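Local coordinates for Lin2004 protein (Listeria innocua, PDB 2HUJ) that is of unknown function but folds as a four-helical bundle and represents a bacterial protein family, DUF1798, at residues 21-26 / 132-137; 27-32 / 65-70; 35-40 / 114-119; 73-78 / 90-95. One frame throughout, in Å; residues are numbered along the deposited sequence.

From the N terminus, helix 16-45 supplies in succession the first segments of contacts 1, 2 and 3. Contact 2 closes earliest, when helix 52-81 turns back along helix 16-45. Contact 4 then opens and closes between helices 52-81 and 88-104, in series with contact 2. When helix 112-137 arrives, contact 3, opened before contact 2 closed, now closes, crossing contact 2 and enclosing contact 4. Contact 1 closes last and spans the other three, joining the first helix to the end of the last. Contacts 1, 2 and 4 touch one another, with Phe-70 and Cys-95 linking contacts 2 and 4; contact 3 lies across the chain's centre from contacts 1 and 4. Together they tie all four helices.

Contact 1 (21-26 / 132-137)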
# COMPACT_ATOMS: atom_id res chain seq x y z
N GLU A 21 -14.24 1.46 -8.26
CA GLU A 21 -13.79 2.16 -7.08
C GLU A 21 -12.67 1.40 -6.38
O GLU A 21 -11.68 2.02 -5.97
CB GLU A 21 -14.96 2.46 -6.14
CG GLU A 21 -14.55 3.35 -4.95
CD GLU A 21 -14.08 4.72 -5.39
OE1 GLU A 21 -14.79 5.31 -6.22
OE2 GLU A 21 -13.03 5.21 -4.91
N LEU A 22 -12.80 0.07 -6.26
CA LEU A 22 -11.73 -0.73 -5.71
C LEU A 22 -10.42 -0.61 -6.51
O LEU A 22 -9.36 -0.42 -5.92
CB LEU A 22 -12.15 -2.21 -5.61
CG LEU A 22 -11.10 -3.17 -5.02
CD1 LEU A 22 -10.62 -2.73 -3.64
CD2 LEU A 22 -11.69 -4.57 -4.99
N LEU A 23 -10.50 -0.68 -7.83
CA LEU A 23 -9.33 -0.50 -8.70
C LEU A 23 -8.62 0.82 -8.43
O LEU A 23 -7.40 0.86 -8.22
CB LEU A 23 -9.74 -0.59 -10.16
CG LEU A 23 -8.64 -0.48 -11.23
CD1 LEU A 23 -7.49 -1.40 -10.95
CD2 LEU A 23 -9.20 -0.73 -12.61
N ILE A 24 -9.40 1.90 -8.40
CA ILE A 24 -8.86 3.24 -8.09
C ILE A 24 -8.15 3.26 -6.72
O ILE A 24 -7.03 3.75 -6.60
CB ILE A 24 -9.97 4.30 -8.18
CG1 ILE A 24 -10.44 4.45 -9.63
CG2 ILE A 24 -9.47 5.65 -7.65
CD1 ILE A 24 -11.63 5.33 -9.80
N ARG A 25 -8.78 2.68 -5.69
CA ARG A 25 -8.18 2.65 -4.38
C ARG A 25 -6.95 1.75 -4.30
O ARG A 25 -6.02 2.02 -3.55
CB ARG A 25 -9.22 2.25 -3.35
CG ARG A 25 -10.31 3.26 -3.25
CD ARG A 25 -11.32 2.90 -2.27
NE ARG A 25 -12.30 3.97 -2.18
CZ ARG A 25 -13.24 4.07 -1.24
NH1 ARG A 25 -13.34 3.20 -0.24
NH2 ARG A 25 -14.09 5.09 -1.31
N THR A 26 -6.93 0.71 -5.12
CA THR A 26 -5.74 -0.17 -5.25
C THR A 26 -4.59 0.61 -5.86
O THR A 26 -3.48 0.53 -5.37
CB THR A 26 -6.06 -1.40 -6.15
OG1 THR A 26 -7.17 -2.12 -5.58
CG2 THR A 26 -4.85 -2.34 -6.26
N PHE A 132 -5.98 -8.08 -11.95
CA PHE A 132 -7.20 -8.90 -11.98
C PHE A 132 -8.42 -8.04 -12.31
O PHE A 132 -9.26 -8.39 -13.15
CB PHE A 132 -7.40 -9.56 -10.62
CG PHE A 132 -8.68 -10.35 -10.49
CD1 PHE A 132 -9.86 -9.74 -10.09
CD2 PHE A 132 -8.69 -11.72 -10.74
CE1 PHE A 132 -11.03 -10.47 -9.97
CE2 PHE A 132 -9.86 -12.46 -10.62
CZ PHE A 132 -11.03 -11.84 -10.25
N LEU A 133 -8.52 -6.91 -11.63
CA LEU A 133 -9.62 -5.95 -11.81
C LEU A 133 -9.61 -5.26 -13.17
O LEU A 133 -10.68 -5.09 -13.81
CB LEU A 133 -9.56 -4.93 -10.67
CG LEU A 133 -9.93 -5.46 -9.29
CD1 LEU A 133 -9.74 -4.34 -8.27
CD2 LEU A 133 -11.37 -5.99 -9.24
N LYS A 134 -8.42 -4.91 -13.65
CA LYS A 134 -8.33 -4.34 -15.02
C LYS A 134 -8.80 -5.36 -16.06
O LYS A 134 -9.51 -5.00 -17.02
CB LYS A 134 -6.91 -3.88 -15.33
CG LYS A 134 -6.57 -2.56 -14.67
CD LYS A 134 -5.22 -2.00 -15.12
CE LYS A 134 -5.08 -0.51 -14.75
NZ LYS A 134 -3.67 -0.09 -14.44
N ARG A 135 -8.44 -6.62 -15.88
CA ARG A 135 -8.90 -7.69 -16.77
C ARG A 135 -10.41 -7.84 -16.73
O ARG A 135 -11.05 -7.96 -17.79
CB ARG A 135 -8.26 -9.03 -16.44
CG ARG A 135 -6.95 -9.28 -17.16
CD ARG A 135 -6.39 -10.72 -16.98
NE ARG A 135 -7.37 -11.69 -16.48
CZ ARG A 135 -7.44 -12.14 -15.22
NH1 ARG A 135 -6.59 -11.72 -14.27
NH2 ARG A 135 -8.38 -13.03 -14.89
N LYS A 136 -10.98 -7.83 -15.53
CA LYS A 136 -12.43 -7.92 -15.35
C LYS A 136 -13.12 -6.70 -15.96
O LYS A 136 -14.20 -6.83 -16.55
CB LYS A 136 -12.80 -8.06 -13.86
CG LYS A 136 -12.82 -9.49 -13.36
N GLU A 137 -12.50 -5.53 -15.82
CA GLU A 137 -12.98 -4.30 -16.46
C GLU A 137 -13.03 -4.46 -17.97
O GLU A 137 -14.05 -4.22 -18.60
CB GLU A 137 -12.06 -3.10 -16.12
CG GLU A 137 -12.19 -1.91 -17.08
CD GLU A 137 -11.12 -0.84 -16.92
OE1 GLU A 137 -10.08 -1.08 -16.28
OE2 GLU A 137 -11.32 0.26 -17.48
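Leu-23 and Leu-133 lie alongside each other, pointing opposite ways, where the first and last helices of the four-helical bundle run antiparallel. The axes of the two short segments come within 10.0 Å at 146°. Leu-23 CD1 lies 4.1 Å from Leu-133 CB, while the other branch of Leu-23 turns to the outer side, where its CD2 sits 3.8 Å from Lys-134 CG. The lysine contributes its aliphatic CG, its chain running crosswise to that of Leu-23, while NZ reaches on to a long, weak ion pair with Glu-27. Glu-137 also crosses the Leu-23 tip, but it is poorly ordered.

Leu-133 points inward with CG anti to its carbonyl carbon (chi1 -70°). This carries CD1 into the angle between two leucines of the first helix, 3.7 Å from Leu-22 CG and 3.8 Å from Leu-23 N. Leu-22 meets it almost perpendicularly and also packs on Trp-77, which extends the apolar layer to helix 52-81. Thr-26 borders the same methyl more loosely. Its hydroxyl is turned back to its own helix: Thr-26 OG1 donates to Leu-22 O over 2.8 Å, from 46° above the carbonyl plane, and Thr-26 N binds the same oxygen.

Contact 2 (27-32 / 65-70); sequences EQLLLQ and RCADDF
The guanidinium of Arg-65 receives Gln-28 OE1 at its edge, near its own plane, with the glutamine amide turned almost perpendicular to it. Arg-65 NH2 donates to Gln-28 OE1 over 3.1 Å, and the bond is moderately bent (149° at the hydrogen). Seen from the amide, the donor stands well above the carbonyl plane, 65° out of it, and so misses the lone pairs. Gln-28 reaches this position by a bend in its chain (chi2 98°). Arg-65 has further anchors: NE forms a salt bridge with Glu-62, and NH1 pairs with Asp-69 OD2 at 3.3 Å. With three partners around it, the group's rotation is probably well restricted at this partly open margin.

The other flat group, the Phe-70 ring, is approached obliquely by Leu-29 CD2, which lies 3.7 Å from Phe-70 CD2. Leu-29 divides its branches, for its CD1 packs 3.8 Å from Cys-66 CB and also touches Ala-67. Cys-66 SG turns instead toward the glutamines, lying 3.6 Å from Gln-28 CG. Beside it, Gln-32 holds its amide by a bond from NE2 to Asn-36. Leu-29 and Phe-70 both continue onto Leu-126 and Cys-95 of the remaining helices. The polar bond at the margin and the apolar interior beneath it join the first two, antiparallel helices of the four-helical bundle, with Leu-29 and Phe-70 in its core.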
# COMPACT_ATOMS: atom_id res chain seq x y z
N GLU A 27 -4.86 1.40 -6.89
CA GLU A 27 -3.83 2.23 -7.55
C GLU A 27 -3.28 3.27 -6.57
O GLU A 27 -2.07 3.53 -6.46
CB GLU A 27 -4.39 2.89 -8.81
CG GLU A 27 -4.61 1.83 -9.91
CD GLU A 27 -5.45 2.28 -11.09
OE1 GLU A 27 -6.02 3.40 -11.04
OE2 GLU A 27 -5.51 1.48 -12.05
N GLN A 28 -4.19 3.86 -5.81
CA GLN A 28 -3.80 4.86 -4.85
C GLN A 28 -2.89 4.25 -3.78
O GLN A 28 -1.88 4.84 -3.39
CB GLN A 28 -5.06 5.46 -4.21
CG GLN A 28 -4.78 6.44 -3.13
CD GLN A 28 -4.86 7.83 -3.64
OE1 GLN A 28 -5.86 8.50 -3.44
NE2 GLN A 28 -3.85 8.25 -4.37
N LEU A 29 -3.25 3.06 -3.31
CA LEU A 29 -2.43 2.38 -2.30
C LEU A 29 -1.06 1.93 -2.84
O LEU A 29 -0.05 2.03 -2.12
CB LEU A 29 -3.19 1.20 -1.71
CG LEU A 29 -2.55 0.54 -0.48
CD1 LEU A 29 -2.26 1.55 0.65
CD2 LEU A 29 -3.43 -0.58 0.05
N LEU A 30 -1.03 1.45 -4.08
CA LEU A 30 0.24 1.18 -4.78
C LEU A 30 1.12 2.41 -4.86
O LEU A 30 2.33 2.36 -4.62
CB LEU A 30 0.01 0.65 -6.16
CG LEU A 30 -0.33 -0.84 -6.27
CD1 LEU A 30 -1.00 -1.10 -7.59
CD2 LEU A 30 0.98 -1.64 -6.15
N LEU A 31 0.52 3.54 -5.17
CA LEU A 31 1.25 4.80 -5.21
C LEU A 31 1.82 5.20 -3.85
O LEU A 31 2.99 5.65 -3.75
CB LEU A 31 0.35 5.93 -5.77
CG LEU A 31 1.08 7.19 -6.22
CD1 LEU A 31 1.91 6.87 -7.50
CD2 LEU A 31 0.11 8.34 -6.49
N GLN A 32 1.03 5.02 -2.80
CA GLN A 32 1.53 5.25 -1.45
C GLN A 32 2.75 4.39 -1.15
O GLN A 32 3.73 4.85 -0.55
CB GLN A 32 0.44 5.03 -0.40
CG GLN A 32 0.90 5.27 1.04
CD GLN A 32 1.32 6.72 1.30
OE1 GLN A 32 0.53 7.60 1.11
NE2 GLN A 32 2.59 6.95 1.74
N ARG A 65 -5.11 6.50 5.58
CA ARG A 65 -6.33 6.81 4.81
C ARG A 65 -6.37 5.92 3.55
O ARG A 65 -7.40 5.33 3.26
CB ARG A 65 -6.37 8.29 4.42
CG ARG A 65 -7.57 8.67 3.51
CD ARG A 65 -7.37 10.04 2.81
NE ARG A 65 -6.47 9.95 1.64
CZ ARG A 65 -6.86 9.70 0.39
NH1 ARG A 65 -8.14 9.48 0.09
NH2 ARG A 65 -5.96 9.66 -0.58
N CYS A 66 -5.24 5.81 2.84
CA CYS A 66 -5.17 4.98 1.65
C CYS A 66 -5.48 3.54 2.02
O CYS A 66 -6.24 2.87 1.30
CB CYS A 66 -3.79 5.06 0.96
SG CYS A 66 -3.41 6.68 0.23
N ALA A 67 -4.89 3.05 3.11
CA ALA A 67 -5.05 1.63 3.47
C ALA A 67 -6.47 1.34 3.89
O ALA A 67 -7.08 0.36 3.45
CB ALA A 67 -4.08 1.22 4.57
N ASP A 68 -7.04 2.22 4.72
CA ASP A 68 -8.40 2.02 5.22
C ASP A 68 -9.43 2.08 4.09
O ASP A 68 -10.36 1.28 4.06
CB ASP A 68 -8.77 3.08 6.27
CG ASP A 68 -8.02 2.92 7.63
OD1 ASP A 68 -7.40 1.89 7.91
OD2 ASP A 68 -8.10 3.89 8.42
N ASP A 69 -9.25 3.03 3.17
CA ASP A 69 -10.13 3.20 2.02
C ASP A 69 -10.08 1.94 1.16
O ASP A 69 -11.11 1.43 0.72
CB ASP A 69 -9.68 4.40 1.18
CG ASP A 69 -10.11 5.74 1.75
OD1 ASP A 69 -10.67 5.78 2.87
OD2 ASP A 69 -9.84 6.77 1.08
N PHE A 70 -8.88 1.40 0.96
CA PHE A 70 -8.74 0.16 0.20
C PHE A 70 -9.45 -1.00 0.88
O PHE A 70 -10.24 -1.71 0.25
CB PHE A 70 -7.27 -0.16 -0.02
CG PHE A 70 -7.01 -1.54 -0.56
CD1 PHE A 70 -7.12 -1.84 -1.95
CD2 PHE A 70 -6.60 -2.56 0.29
CE1 PHE A 70 -6.84 -3.10 -2.42
CE2 PHE A 70 -6.33 -3.82 -0.18
CZ PHE A 70 -6.46 -4.11 -1.52

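Contact 3 (35-40 / 114-119)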
# COMPACT_ATOMS: atom_id res chain seq x y z
N LYS A 35 5.68 5.84 -2.73
CA LYS A 35 6.09 7.03 -2.01
C LYS A 35 6.95 6.65 -0.81
O LYS A 35 8.00 7.28 -0.59
CB LYS A 35 4.90 7.84 -1.52
CG LYS A 35 4.11 8.58 -2.55
CD LYS A 35 3.03 9.41 -1.85
CE LYS A 35 2.02 10.02 -2.79
NZ LYS A 35 0.97 10.77 -2.01
N ASN A 36 6.54 5.61 -0.08
CA ASN A 36 7.31 5.14 1.08
C ASN A 36 8.71 4.76 0.68
O ASN A 36 9.70 5.13 1.32
CB ASN A 36 6.65 3.92 1.73
CG ASN A 36 5.27 4.22 2.34
OD1 ASN A 36 4.78 5.35 2.36
ND2 ASN A 36 4.64 3.16 2.85
N TRP A 37 8.79 3.99 -0.40
CA TRP A 37 10.07 3.45 -0.87
C TRP A 37 10.97 4.58 -1.36
O TRP A 37 12.16 4.62 -1.06
CB TRP A 37 9.78 2.46 -2.00
CG TRP A 37 10.95 1.80 -2.63
CD1 TRP A 37 11.28 1.85 -3.94
CD2 TRP A 37 11.94 0.95 -1.99
NE1 TRP A 37 12.40 1.09 -4.17
CE2 TRP A 37 12.83 0.53 -3.00
CE3 TRP A 37 12.14 0.52 -0.68
CZ2 TRP A 37 13.95 -0.28 -2.73
CZ3 TRP A 37 13.25 -0.31 -0.42
CH2 TRP A 37 14.12 -0.70 -1.44
N GLU A 38 10.42 5.51 -2.13
CA GLU A 38 11.23 6.62 -2.62
C GLU A 38 11.69 7.56 -1.52
O GLU A 38 12.82 8.05 -1.58
CB GLU A 38 10.51 7.40 -3.71
CG GLU A 38 10.20 6.56 -4.98
CD GLU A 38 11.46 6.11 -5.74
OE1 GLU A 38 12.53 6.78 -5.64
OE2 GLU A 38 11.36 5.07 -6.44
N LEU A 39 10.86 7.79 -0.51
CA LEU A 39 11.27 8.61 0.64
C LEU A 39 12.41 7.93 1.39
O LEU A 39 13.41 8.55 1.72
CB LEU A 39 10.08 8.88 1.58
CG LEU A 39 10.37 9.68 2.86
CD1 LEU A 39 10.96 11.03 2.50
CD2 LEU A 39 9.10 9.85 3.66
N TYR A 40 12.26 6.62 1.60
CA TYR A 40 13.29 5.83 2.28
C TYR A 40 14.61 5.93 1.55
O TYR A 40 15.66 6.23 2.16
CB TYR A 40 12.83 4.39 2.43
CG TYR A 40 13.91 3.45 2.89
CD1 TYR A 40 14.56 3.62 4.10
CD2 TYR A 40 14.33 2.40 2.07
CE1 TYR A 40 15.56 2.74 4.52
CE2 TYR A 40 15.35 1.55 2.48
CZ TYR A 40 15.96 1.71 3.70
OH TYR A 40 16.96 0.83 4.06
N HIS A 114 14.83 -5.77 5.07
CA HIS A 114 13.50 -5.80 5.67
C HIS A 114 12.56 -4.81 4.96
O HIS A 114 11.43 -5.15 4.58
CB HIS A 114 13.55 -5.49 7.17
CG HIS A 114 14.17 -6.58 7.99
ND1 HIS A 114 14.36 -7.86 7.51
CD2 HIS A 114 14.66 -6.58 9.25
CE1 HIS A 114 14.93 -8.60 8.44
NE2 HIS A 114 15.13 -7.85 9.51
N PHE A 115 13.05 -3.60 4.73
CA PHE A 115 12.24 -2.58 4.03
C PHE A 115 11.87 -3.03 2.62
O PHE A 115 10.71 -3.03 2.24
CB PHE A 115 12.99 -1.24 4.02
CG PHE A 115 12.08 -0.05 3.88
CD1 PHE A 115 11.29 0.10 2.73
CD2 PHE A 115 12.04 0.94 4.83
CE1 PHE A 115 10.44 1.19 2.56
CE2 PHE A 115 11.17 2.04 4.67
CZ PHE A 115 10.41 2.19 3.53
N LEU A 116 12.88 -3.42 1.86
CA LEU A 116 12.70 -3.96 0.52
C LEU A 116 11.63 -5.07 0.50
O LEU A 116 10.78 -5.07 -0.35
CB LEU A 116 14.00 -4.55 0.03
CG LEU A 116 13.96 -5.29 -1.31
CD1 LEU A 116 13.68 -4.31 -2.42
CD2 LEU A 116 15.25 -6.02 -1.55
N ASP A 117 11.75 -6.02 1.43
CA ASP A 117 10.84 -7.16 1.45
C ASP A 117 9.41 -6.75 1.72
O ASP A 117 8.48 -7.30 1.14
CB ASP A 117 11.29 -8.23 2.44
CG ASP A 117 12.54 -9.01 1.99
OD1 ASP A 117 12.98 -8.95 0.80
OD2 ASP A 117 13.10 -9.72 2.85
N HIS A 118 9.25 -5.76 2.60
CA HIS A 118 7.91 -5.17 2.88
C HIS A 118 7.36 -4.40 1.70
O HIS A 118 6.17 -4.54 1.36
CB HIS A 118 7.97 -4.34 4.13
CG HIS A 118 8.00 -5.19 5.36
ND1 HIS A 118 9.12 -5.91 5.72
CD2 HIS A 118 7.01 -5.56 6.21
CE1 HIS A 118 8.85 -6.63 6.80
NE2 HIS A 118 7.57 -6.43 7.12
N TYR A 119 8.21 -3.58 1.10
CA TYR A 119 7.81 -2.82 -0.09
C TYR A 119 7.38 -3.77 -1.21
O TYR A 119 6.33 -3.60 -1.83
CB TYR A 119 8.98 -1.93 -0.56
CG TYR A 119 8.90 -1.47 -2.02
CD1 TYR A 119 7.92 -0.56 -2.44
CD2 TYR A 119 9.82 -1.90 -2.96
CE1 TYR A 119 7.86 -0.13 -3.76
CE2 TYR A 119 9.76 -1.48 -4.27
CZ TYR A 119 8.77 -0.61 -4.66
OH TYR A 119 8.74 -0.22 -5.98
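Segments 35-40 and 114-119 run antiparallel at 160° with their axes 10.7 Å apart, and Trp-37 and Tyr-119 have the closest CA atoms. That separation is filled by rings. The five-membered ring of Trp-37 and the Tyr-119 ring form a face-to-face stack, their centroids 3.8 Å apart and their planes only 3° from parallel, although the side chains themselves cross at about a right angle. Trp-37 CB lies over the same tyrosine face, 3.6 Å from Tyr-119 CD1, as a CH-pi contact.

A second pair forms beyond it. Tyr-40 and Phe-115 overlap from opposing directions and stack with an offset, centroids 4.0 Å apart and planes at 7°; Tyr-40 CB, 3.5 Å from Phe-115 CZ, also rests over the phenylalanine face. The two stacks join where Phe-115 CD1 meets the indole edge, 3.5 Å from Trp-37 CE3, in an oblique ring pair. Leu-116 runs alongside the indole, with CD1 3.8 Å from Trp-37 CH2. In all four aromatic residues CG is anti to the backbone N, which throws the rings across the interface.

The phenol ends have polar partners: Tyr-119 OH bonds to Glu-34 and Lys-123, and Tyr-40 OH to Ser-110 O. The whole is an aromatic cluster that joins the first and last helices of the four-helical bundle.

Contact 4 (73-78 / 90-95)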
# COMPACT_ATOMS: atom_id res chain seq x y z
N LEU A 73 -13.43 -1.57 0.80
CA LEU A 73 -13.97 -2.26 -0.37
C LEU A 73 -13.34 -3.62 -0.65
O LEU A 73 -14.03 -4.55 -1.10
CB LEU A 73 -13.79 -1.39 -1.60
CG LEU A 73 -14.42 0.01 -1.54
CD1 LEU A 73 -14.32 0.62 -2.91
CD2 LEU A 73 -15.88 -0.08 -1.11
N ALA A 74 -12.06 -3.77 -0.32
CA ALA A 74 -11.31 -4.97 -0.66
C ALA A 74 -11.73 -6.17 0.17
O ALA A 74 -11.73 -7.29 -0.34
CB ALA A 74 -9.78 -4.73 -0.45
N ILE A 75 -12.02 -5.98 1.45
CA ILE A 75 -12.44 -7.11 2.28
C ILE A 75 -13.78 -7.71 1.83
O ILE A 75 -13.83 -8.93 1.58
CB ILE A 75 -12.39 -6.81 3.80
CG1 ILE A 75 -10.99 -6.37 4.21
CG2 ILE A 75 -12.82 -8.06 4.61
CD1 ILE A 75 -9.88 -7.27 3.73
N PRO A 76 -14.84 -6.90 1.70
CA PRO A 76 -16.09 -7.44 1.13
C PRO A 76 -15.88 -8.09 -0.25
O PRO A 76 -16.43 -9.16 -0.54
CB PRO A 76 -16.98 -6.20 1.01
CG PRO A 76 -16.44 -5.24 2.02
CD PRO A 76 -14.99 -5.50 2.13
N TRP A 77 -15.07 -7.45 -1.09
CA TRP A 77 -14.77 -8.02 -2.40
C TRP A 77 -14.09 -9.38 -2.28
O TRP A 77 -14.51 -10.33 -2.93
CB TRP A 77 -13.90 -7.07 -3.22
CG TRP A 77 -13.29 -7.65 -4.45
CD1 TRP A 77 -13.91 -7.86 -5.64
CD2 TRP A 77 -11.92 -8.04 -4.64
NE1 TRP A 77 -13.02 -8.40 -6.54
CE2 TRP A 77 -11.79 -8.50 -5.96
CE3 TRP A 77 -10.79 -8.04 -3.83
CZ2 TRP A 77 -10.58 -8.94 -6.48
CZ3 TRP A 77 -9.60 -8.48 -4.35
CH2 TRP A 77 -9.51 -8.94 -5.66
N VAL A 78 -13.07 -9.49 -1.44
CA VAL A 78 -12.28 -10.73 -1.45
C VAL A 78 -13.11 -11.89 -0.93
O VAL A 78 -12.92 -13.04 -1.38
CB VAL A 78 -10.91 -10.59 -0.68
CG1 VAL A 78 -11.10 -10.79 0.79
CG2 VAL A 78 -9.88 -11.57 -1.26
N GLN A 90 -4.05 -11.85 3.78
CA GLN A 90 -3.04 -11.37 2.82
C GLN A 90 -3.20 -9.89 2.53
O GLN A 90 -2.24 -9.13 2.46
CB GLN A 90 -3.16 -12.18 1.51
CG GLN A 90 -2.56 -13.61 1.53
CD GLN A 90 -3.17 -14.53 0.49
OE1 GLN A 90 -4.35 -14.93 0.59
NE2 GLN A 90 -2.41 -14.84 -0.54
N LEU A 91 -4.44 -9.47 2.33
CA LEU A 91 -4.71 -8.07 2.05
C LEU A 91 -4.44 -7.21 3.26
O LEU A 91 -3.87 -6.12 3.12
CB LEU A 91 -6.16 -7.89 1.59
CG LEU A 91 -6.49 -8.48 0.23
CD1 LEU A 91 -7.95 -8.24 -0.13
CD2 LEU A 91 -5.52 -7.93 -0.82
N ARG A 92 -4.81 -7.67 4.45
CA ARG A 92 -4.54 -6.88 5.65
C ARG A 92 -3.04 -6.71 5.90
O ARG A 92 -2.60 -5.63 6.30
CB ARG A 92 -5.22 -7.49 6.87
CG ARG A 92 -6.74 -7.38 6.87
CD ARG A 92 -7.36 -7.84 8.14
NE ARG A 92 -8.82 -7.79 8.13
CZ ARG A 92 -9.56 -6.69 8.24
NH1 ARG A 92 -8.99 -5.52 8.39
NH2 ARG A 92 -10.89 -6.79 8.19
N GLN A 93 -2.28 -7.76 5.64
CA GLN A 93 -0.83 -7.71 5.82
C GLN A 93 -0.19 -6.77 4.82
O GLN A 93 0.72 -6.01 5.20
CB GLN A 93 -0.20 -9.12 5.83
CG GLN A 93 -0.62 -9.92 7.03
CD GLN A 93 -0.04 -11.28 7.01
OE1 GLN A 93 0.09 -11.89 5.97
NE2 GLN A 93 0.28 -11.78 8.15
N ALA A 94 -0.67 -6.77 3.59
CA ALA A 94 -0.20 -5.84 2.57
C ALA A 94 -0.38 -4.39 3.05
O ALA A 94 0.55 -3.55 2.93
CB ALA A 94 -0.91 -6.06 1.24
N CYS A 95 -1.52 -4.12 3.68
CA CYS A 95 -1.82 -2.80 4.26
C CYS A 95 -0.98 -2.46 5.49
O CYS A 95 -0.49 -1.35 5.64
CB CYS A 95 -3.31 -2.70 4.59
SG CYS A 95 -4.32 -2.63 3.06
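Ala-74 O takes the helical bond from Val-78 N at 2.8 Å, and Leu-91 CD1 lies against it from the facing helix, 3.9 Å away. Here consecutive antiparallel helices of the four-helical bundle, 52-81 and 88-104, face each other, their segment axes 10.7 Å apart at 160°. At that spacing the meeting is made by side chains. Leu-91 does most of it: its CG lies beside the backbone N (chi1 -69°), which sends CD1 across to 4.0 Å from Ala-74 CB. Leu-91 also packs on Phe-70, through CD2, and on Leu-86.

Ile-75 works on the outer side. Its CD1 lies 4.3 Å from Leu-91 CB, while its CG1 covers one face of the Arg-92 guanidinium, 4.0 Å from Arg-92 NH2 and displaced toward the rim. The arginine chain, extended from CG to NE, passes across that of Ile-75, and NE is engaged in a salt bridge with Glu-88. The helix is kinked at Pro-76, whose nitrogen makes no bond to the preceding turn.

One turn on from Ala-74, Val-78 meets Leu-91 tip to tip. The leucine methyl faces the valine branch point, with Val-78 CB 3.8 Å from Leu-91 CD1 and both valine methyls beside it.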